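Local coordinates for protein putative tagatose-6-phosphate ketose/aldose isomerase (Escherichia coli, PDB 3C3J) that is a putative ketose/aldose isomerase of the SIS family, with two alpha-beta SIS domains in one chain, at residues A[69-74]-A[178-183]; A[233-238]-A[336-341]. All blocks are in the same frame, centred on the assembly; numbering follows the deposited sequence.

Interaction 1: A[69-74]-A[178-183]; sequences DIIAPW and TMMASC
Met180, a selenomethionine, reaches from helix 174-187 into the side chains of Ile70 and Ile71 on helix 63-79, and the whole contact is apolar. Its SE atom lies 3.7 Å from CD1 of Ile70, the two side chains crossing at about a right angle. CG2 of Ile71 sits 3.8 Å from CG of Met180, one atom further back along the same side chain, and also touches the selenium. The Met180 chain leaves with CG anti to the backbone N (chi1 -176°) and bends at its third torsion; the bend turns CE of Met180 aside, 4.2 Å from CD1 of Ile70, and SE makes the closest touch. The other branch of Ile71 makes a separate touch one helical turn on: its CD1 meets CB of Cys183 at 3.8 Å and SG of Cys183 at 3.9 Å. CG1 of Ile71 stands between its own backbone N and carbonyl carbon (chi1 71°), so CG2 and CD1 part toward different residues. The segments run nearly parallel, 9° apart with axes 10.7 Å from each other, as two helices of the first SIS domain, an alpha-beta fold around a five-stranded parallel sheet. Helix 63-79 follows the first strand, 55-59; helix 174-187 comes after the last, 159-160. Phe340 of helix 335-356 also packs on Met180, and Ala339 of that helix on Ile70, which brings the second SIS domain to this seam. The hydrogen bonds of Ser182 lie off the contact. OG of Ser182 is 2.6 Å from the carbonyl O of Thr178, above the carbonyl plane; the backbone N of Ser182 reaches the same oxygen from the opposite face. The buried OG of Ser182 is also hydrogen-bonded to Ser30 of helix 23-49.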
ATOM      1  N   ASP A  69      -1.226  -2.125  -8.835  1.00 14.72           N
ATOM      2  CA  ASP A  69      -0.116  -1.505  -8.090  1.00 15.31           C
ATOM      3  C   ASP A  69       1.122  -1.321  -8.959  1.00 14.90           C
ATOM      4  O   ASP A  69       1.791  -0.273  -8.877  1.00 15.26           O
ATOM      5  CB  ASP A  69       0.233  -2.294  -6.839  1.00 16.46           C
ATOM      6  CG  ASP A  69      -0.868  -2.236  -5.766  1.00 20.18           C
ATOM      7  OD1 ASP A  69      -1.777  -1.396  -5.860  1.00 23.61           O
ATOM      8  OD2 ASP A  69      -0.825  -3.057  -4.822  1.00 26.70           O
ATOM      9  N   ILE A  70       1.409  -2.308  -9.805  1.00 14.30           N
ATOM     10  CA  ILE A  70       2.573  -2.225 -10.698  1.00 14.01           C
ATOM     11  C   ILE A  70       2.313  -1.267 -11.880  1.00 14.17           C
ATOM     12  O   ILE A  70       3.181  -0.432 -12.191  1.00 15.03           O
ATOM     13  CB  ILE A  70       3.002  -3.599 -11.194  1.00 13.78           C
ATOM     14  CG1 ILE A  70       3.387  -4.493 -10.003  1.00 14.34           C
ATOM     15  CG2 ILE A  70       4.196  -3.503 -12.161  1.00 12.90           C
ATOM     16  CD1 ILE A  70       3.494  -5.961 -10.329  1.00 14.53           C
ATOM     17  N   ILE A  71       1.145  -1.349 -12.516  1.00 13.56           N
ATOM     18  CA  ILE A  71       0.953  -0.715 -13.821  1.00 13.69           C
ATOM     19  C   ILE A  71       0.044   0.513 -13.881  1.00 14.37           C
ATOM     20  O   ILE A  71       0.109   1.221 -14.882  1.00 13.50           O
ATOM     21  CB  ILE A  71       0.499  -1.731 -14.914  1.00 13.77           C
ATOM     22  CG1 ILE A  71      -0.949  -2.211 -14.712  1.00 13.73           C
ATOM     23  CG2 ILE A  71       1.472  -2.927 -15.024  1.00 13.04           C
ATOM     24  CD1 ILE A  71      -1.427  -3.162 -15.846  1.00 14.22           C
ATOM     25  N   ALA A  72      -0.835   0.749 -12.882  1.00 15.04           N
ATOM     26  CA  ALA A  72      -1.799   1.859 -12.968  1.00 14.90           C
ATOM     27  C   ALA A  72      -1.121   3.243 -13.109  1.00 15.16           C
ATOM     28  O   ALA A  72      -1.502   4.045 -13.974  1.00 14.01           O
ATOM     29  CB  ALA A  72      -2.775   1.826 -11.790  1.00 15.75           C
ATOM     30  N   PRO A  73      -0.088   3.519 -12.297  1.00 15.86           N
ATOM     31  CA  PRO A  73       0.552   4.830 -12.444  1.00 15.87           C
ATOM     32  C   PRO A  73       1.207   5.023 -13.797  1.00 15.22           C
ATOM     33  O   PRO A  73       1.021   6.062 -14.409  1.00 14.66           O
ATOM     34  CB  PRO A  73       1.599   4.841 -11.329  1.00 17.06           C
ATOM     35  CG  PRO A  73       1.094   3.809 -10.335  1.00 17.52           C
ATOM     36  CD  PRO A  73       0.513   2.753 -11.189  1.00 16.66           C
ATOM     37  N   TRP A  74       1.976   4.045 -14.254  1.00 15.16           N
ATOM     38  CA  TRP A  74       2.536   4.103 -15.607  1.00 15.15           C
ATOM     39  C   TRP A  74       1.462   4.288 -16.675  1.00 14.70           C
ATOM     40  O   TRP A  74       1.589   5.157 -17.558  1.00 14.08           O
ATOM     41  CB  TRP A  74       3.388   2.873 -15.915  1.00 15.16           C
ATOM     42  CG  TRP A  74       4.033   2.986 -17.247  1.00 15.94           C
ATOM     43  CD1 TRP A  74       5.153   3.706 -17.544  1.00 16.61           C
ATOM     44  CD2 TRP A  74       3.568   2.423 -18.488  1.00 15.67           C
ATOM     45  NE1 TRP A  74       5.429   3.610 -18.900  1.00 17.66           N
ATOM     46  CE2 TRP A  74       4.475   2.833 -19.498  1.00 15.11           C
ATOM     47  CE3 TRP A  74       2.470   1.621 -18.844  1.00 15.77           C
ATOM     48  CZ2 TRP A  74       4.336   2.454 -20.836  1.00 16.45           C
ATOM     49  CZ3 TRP A  74       2.339   1.225 -20.182  1.00 16.62           C
ATOM     50  CH2 TRP A  74       3.266   1.642 -21.157  1.00 17.23           C
ATOM     51  N   THR A 178       0.265 -13.056 -17.024  1.00 12.79           N
ATOM     52  CA  THR A 178      -0.401 -12.989 -18.321  1.00 13.15           C
ATOM     53  C   THR A 178      -1.502 -11.924 -18.331  1.00 13.30           C
ATOM     54  O   THR A 178      -1.638 -11.158 -19.301  1.00 12.51           O
ATOM     55  CB  THR A 178      -0.895 -14.390 -18.810  1.00 13.27           C
ATOM     56  OG1 THR A 178       0.188 -15.334 -18.714  1.00 13.82           O
ATOM     57  CG2 THR A 178      -1.383 -14.300 -20.275  1.00 12.80           C
HETATM   58  N   MSE A 179      -2.234 -11.814 -17.224  1.00 14.51           N
HETATM   59  CA  MSE A 179      -3.223 -10.754 -17.072  1.00 15.93           C
HETATM   60  C   MSE A 179      -2.570  -9.381 -17.121  1.00 14.81           C
HETATM   61  O   MSE A 179      -3.102  -8.484 -17.767  1.00 13.51           O
HETATM   62  CB  MSE A 179      -4.031 -10.932 -15.775  1.00 16.60           C
HETATM   63  CG  MSE A 179      -5.018 -12.092 -15.870  1.00 17.96           C
HETATM   64 SE   MSE A 179      -6.229 -12.252 -14.323  1.00 29.38          SE
HETATM   65  CE  MSE A 179      -4.929 -12.300 -12.923  1.00 13.91           C
HETATM   66  N   MSE A 180      -1.413  -9.236 -16.469  1.00 14.75           N
HETATM   67  CA  MSE A 180      -0.701  -7.981 -16.450  1.00 15.65           C
HETATM   68  C   MSE A 180      -0.228  -7.545 -17.842  1.00 14.10           C
HETATM   69  O   MSE A 180      -0.416  -6.397 -18.241  1.00 12.84           O
HETATM   70  CB  MSE A 180       0.489  -8.038 -15.494  1.00 15.68           C
HETATM   71  CG  MSE A 180       1.189  -6.700 -15.376  1.00 17.10           C
HETATM   72 SE   MSE A 180       2.192  -6.556 -13.710  1.00 23.76          SE
HETATM   73  CE  MSE A 180       3.389  -8.143 -13.894  1.00 17.63           C
ATOM     74  N   ALA A 181       0.400  -8.466 -18.563  1.00 13.73           N
ATOM     75  CA  ALA A 181       0.863  -8.219 -19.936  1.00 13.73           C
ATOM     76  C   ALA A 181      -0.306  -7.892 -20.850  1.00 13.00           C
ATOM     77  O   ALA A 181      -0.207  -7.001 -21.696  1.00 12.46           O
ATOM     78  CB  ALA A 181       1.617  -9.433 -20.471  1.00 12.64           C
ATOM     79  N   SER A 182      -1.420  -8.602 -20.664  1.00 13.50           N
ATOM     80  CA  SER A 182      -2.624  -8.342 -21.468  1.00 13.89           C
ATOM     81  C   SER A 182      -3.174  -6.923 -21.238  1.00 13.81           C
ATOM     82  O   SER A 182      -3.481  -6.211 -22.199  1.00 13.65           O
ATOM     83  CB  SER A 182      -3.702  -9.392 -21.213  1.00 14.14           C
ATOM     84  OG  SER A 182      -3.164 -10.694 -21.417  1.00 16.44           O
ATOM     85  N   CYS A 183      -3.293  -6.525 -19.977  1.00 13.51           N
ATOM     86  CA  CYS A 183      -3.779  -5.190 -19.639  1.00 13.43           C
ATOM     87  C   CYS A 183      -2.898  -4.093 -20.244  1.00 12.90           C
ATOM     88  O   CYS A 183      -3.408  -3.174 -20.858  1.00 13.06           O
ATOM     89  CB  CYS A 183      -3.897  -4.995 -18.126  1.00 12.75           C
ATOM     90  SG  CYS A 183      -4.829  -3.489 -17.693  1.00 15.60           S
TER

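Interaction 2: A[233-238]-A[336-341]; sequences GGLQGA and VEQAFC
Leu235 lays its CD2 methyl over the backbone of Ala339, 4.0 Å from CA of Ala339 and 4.1 Å from its CB. With CG anti to the carbonyl carbon (chi1 -66°), the end of the leucine comes nearer to helix 335-356 than its CB bond alone would suggest. One turn along, the methyls of Ala238 and Ala339 stand 4.5 Å apart, a looser touch between two small side chains. The backbones come close here, with 6.0 Å between CA of Ala238 and CA of Ala339. Helix 235-249 follows strand 226-231, the first strand of the second SIS domain, across a Gly233-Gly234 turn in which Gly233 has positive phi; helix 335-356 comes after that domain's last strand, 324-326. The contact thus joins the helix after the first strand to the helix after the last strand. Gln338 lies near the end of Leu235. Facing elsewhere, Phe340 packs edge-to-face with Trp27 and Phe197. Glu337, from the same helical turn, forms a salt bridge with Arg331 just upstream.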
ATOM      1  N   GLY A 233       8.523   3.070  -7.043  1.00 14.24           N
ATOM      2  CA  GLY A 233       7.356   3.335  -7.895  1.00 14.20           C
ATOM      3  C   GLY A 233       6.514   2.088  -8.002  1.00 14.36           C
ATOM      4  O   GLY A 233       6.287   1.397  -6.996  1.00 15.03           O
ATOM      5  N   GLY A 234       6.116   1.744  -9.228  1.00 15.39           N
ATOM      6  CA  GLY A 234       5.348   0.536  -9.481  1.00 15.72           C
ATOM      7  C   GLY A 234       6.063  -0.784  -9.188  1.00 15.69           C
ATOM      8  O   GLY A 234       5.413  -1.796  -8.976  1.00 15.78           O
ATOM      9  N   LEU A 235       7.397  -0.782  -9.158  1.00 14.27           N
ATOM     10  CA  LEU A 235       8.122  -1.988  -8.767  1.00 14.34           C
ATOM     11  C   LEU A 235       7.917  -2.355  -7.313  1.00 13.97           C
ATOM     12  O   LEU A 235       8.210  -3.484  -6.918  1.00 14.04           O
ATOM     13  CB  LEU A 235       9.608  -1.878  -9.060  1.00 13.33           C
ATOM     14  CG  LEU A 235      10.009  -1.809 -10.528  1.00 14.89           C
ATOM     15  CD1 LEU A 235      11.522  -1.549 -10.634  1.00 15.24           C
ATOM     16  CD2 LEU A 235       9.587  -3.079 -11.305  1.00 12.91           C
ATOM     17  N   GLN A 236       7.419  -1.421  -6.503  1.00 13.68           N
ATOM     18  CA  GLN A 236       7.000  -1.770  -5.163  1.00 13.39           C
ATOM     19  C   GLN A 236       5.881  -2.841  -5.216  1.00 12.30           C
ATOM     20  O   GLN A 236       5.837  -3.758  -4.376  1.00 10.37           O
ATOM     21  CB  GLN A 236       6.583  -0.551  -4.322  1.00 12.87           C
ATOM     22  CG  GLN A 236       6.304  -0.993  -2.891  1.00 14.53           C
ATOM     23  CD  GLN A 236       5.923   0.089  -1.914  1.00 15.51           C
ATOM     24  OE1 GLN A 236       5.876   1.312  -2.229  1.00 17.29           O
ATOM     25  NE2 GLN A 236       5.616  -0.361  -0.691  1.00 14.44           N
ATOM     26  N   GLY A 237       4.983  -2.735  -6.198  1.00 12.01           N
ATOM     27  CA  GLY A 237       3.965  -3.769  -6.398  1.00 13.19           C
ATOM     28  C   GLY A 237       4.554  -5.137  -6.728  1.00 12.67           C
ATOM     29  O   GLY A 237       4.040  -6.162  -6.287  1.00 12.82           O
ATOM     30  N   ALA A 238       5.626  -5.160  -7.522  1.00 13.38           N
ATOM     31  CA  ALA A 238       6.368  -6.392  -7.800  1.00 13.23           C
ATOM     32  C   ALA A 238       7.008  -6.947  -6.525  1.00 13.23           C
ATOM     33  O   ALA A 238       6.969  -8.180  -6.265  1.00 13.57           O
ATOM     34  CB  ALA A 238       7.430  -6.141  -8.884  1.00 13.18           C
ATOM     35  N   VAL A 336       7.793  -1.302 -16.144  1.00 13.95           N
ATOM     36  CA  VAL A 336       6.681  -2.254 -16.208  1.00 14.73           C
ATOM     37  C   VAL A 336       7.085  -3.539 -16.968  1.00 15.37           C
ATOM     38  O   VAL A 336       6.529  -4.614 -16.700  1.00 16.00           O
ATOM     39  CB  VAL A 336       5.369  -1.645 -16.782  1.00 14.94           C
ATOM     40  CG1 VAL A 336       4.787  -0.549 -15.827  1.00 15.44           C
ATOM     41  CG2 VAL A 336       5.563  -1.120 -18.259  1.00 14.06           C
ATOM     42  N   GLU A 337       8.018  -3.424 -17.921  1.00 14.42           N
ATOM     43  CA  GLU A 337       8.617  -4.595 -18.587  1.00 15.18           C
ATOM     44  C   GLU A 337       9.533  -5.376 -17.663  1.00 14.63           C
ATOM     45  O   GLU A 337       9.443  -6.600 -17.609  1.00 15.43           O
ATOM     46  CB  GLU A 337       9.355  -4.188 -19.856  1.00 14.58           C
ATOM     47  CG  GLU A 337       8.389  -3.648 -20.940  1.00 16.90           C
ATOM     48  CD  GLU A 337       9.118  -3.152 -22.184  1.00 18.03           C
ATOM     49  OE1 GLU A 337      10.211  -2.567 -22.007  1.00 20.31           O
ATOM     50  OE2 GLU A 337       8.590  -3.325 -23.319  1.00 18.80           O
ATOM     51  N   GLN A 338      10.398  -4.660 -16.941  1.00 14.69           N
ATOM     52  CA  GLN A 338      11.271  -5.253 -15.908  1.00 14.33           C
ATOM     53  C   GLN A 338      10.563  -6.058 -14.825  1.00 13.66           C
ATOM     54  O   GLN A 338      11.135  -7.006 -14.292  1.00 12.81           O
ATOM     55  CB  GLN A 338      12.035  -4.156 -15.160  1.00 14.60           C
ATOM     56  CG  GLN A 338      13.184  -3.526 -15.920  1.00 14.37           C
ATOM     57  CD  GLN A 338      14.314  -3.117 -14.981  1.00 15.39           C
ATOM     58  OE1 GLN A 338      14.131  -2.325 -14.023  1.00 18.27           O
ATOM     59  NE2 GLN A 338      15.474  -3.651 -15.239  1.00 11.51           N
ATOM     60  N   ALA A 339       9.358  -5.630 -14.449  1.00 13.43           N
ATOM     61  CA  ALA A 339       8.577  -6.298 -13.418  1.00 13.62           C
ATOM     62  C   ALA A 339       8.492  -7.798 -13.720  1.00 13.27           C
ATOM     63  O   ALA A 339       8.624  -8.620 -12.826  1.00 13.53           O
ATOM     64  CB  ALA A 339       7.156  -5.696 -13.318  1.00 13.44           C
ATOM     65  N   PHE A 340       8.302  -8.139 -14.989  1.00 13.31           N
ATOM     66  CA  PHE A 340       8.222  -9.547 -15.427  1.00 13.79           C
ATOM     67  C   PHE A 340       9.518 -10.319 -15.121  1.00 14.06           C
ATOM     68  O   PHE A 340       9.494 -11.423 -14.566  1.00 13.85           O
ATOM     69  CB  PHE A 340       7.869  -9.615 -16.910  1.00 13.20           C
ATOM     70  CG  PHE A 340       6.488  -9.104 -17.206  1.00 13.04           C
ATOM     71  CD1 PHE A 340       5.400  -9.962 -17.223  1.00 13.55           C
ATOM     72  CD2 PHE A 340       6.272  -7.762 -17.456  1.00 12.65           C
ATOM     73  CE1 PHE A 340       4.131  -9.473 -17.475  1.00 13.38           C
ATOM     74  CE2 PHE A 340       4.985  -7.261 -17.725  1.00 13.23           C
ATOM     75  CZ  PHE A 340       3.925  -8.108 -17.722  1.00 12.53           C
ATOM     76  N   CYS A 341      10.644  -9.711 -15.445  1.00 14.84           N
ATOM     77  CA  CYS A 341      11.969 -10.279 -15.150  1.00 15.75           C
ATOM     78  C   CYS A 341      12.181 -10.507 -13.655  1.00 15.43           C
ATOM     79  O   CYS A 341      12.585 -11.587 -13.257  1.00 15.24           O
ATOM     80  CB  CYS A 341      13.065  -9.359 -15.658  1.00 15.84           C
ATOM     81  SG  CYS A 341      12.920  -8.879 -17.425  1.00 22.58           S
TER

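From the N terminus, helix 63-79 of the first SIS domain runs out and helix 174-187 returns to it, so interaction 1 closes a loop of about a hundred residues holding four of that domain's five sheet strands. Interaction 2 opens later and repeats the plan in the second domain, bringing helix 335-356 back to helix 235-249. The loops follow in series, neither nesting nor crossing, yet the centres of interaction 1 and interaction 2 lie about 9 Å apart. They meet directly: CG1 of Ile70 comes within 3.4 Å of N of Ala238, and CZ of Phe340 within 3.6 Å of N of Ala181, joining the four helices across the interface between the domains.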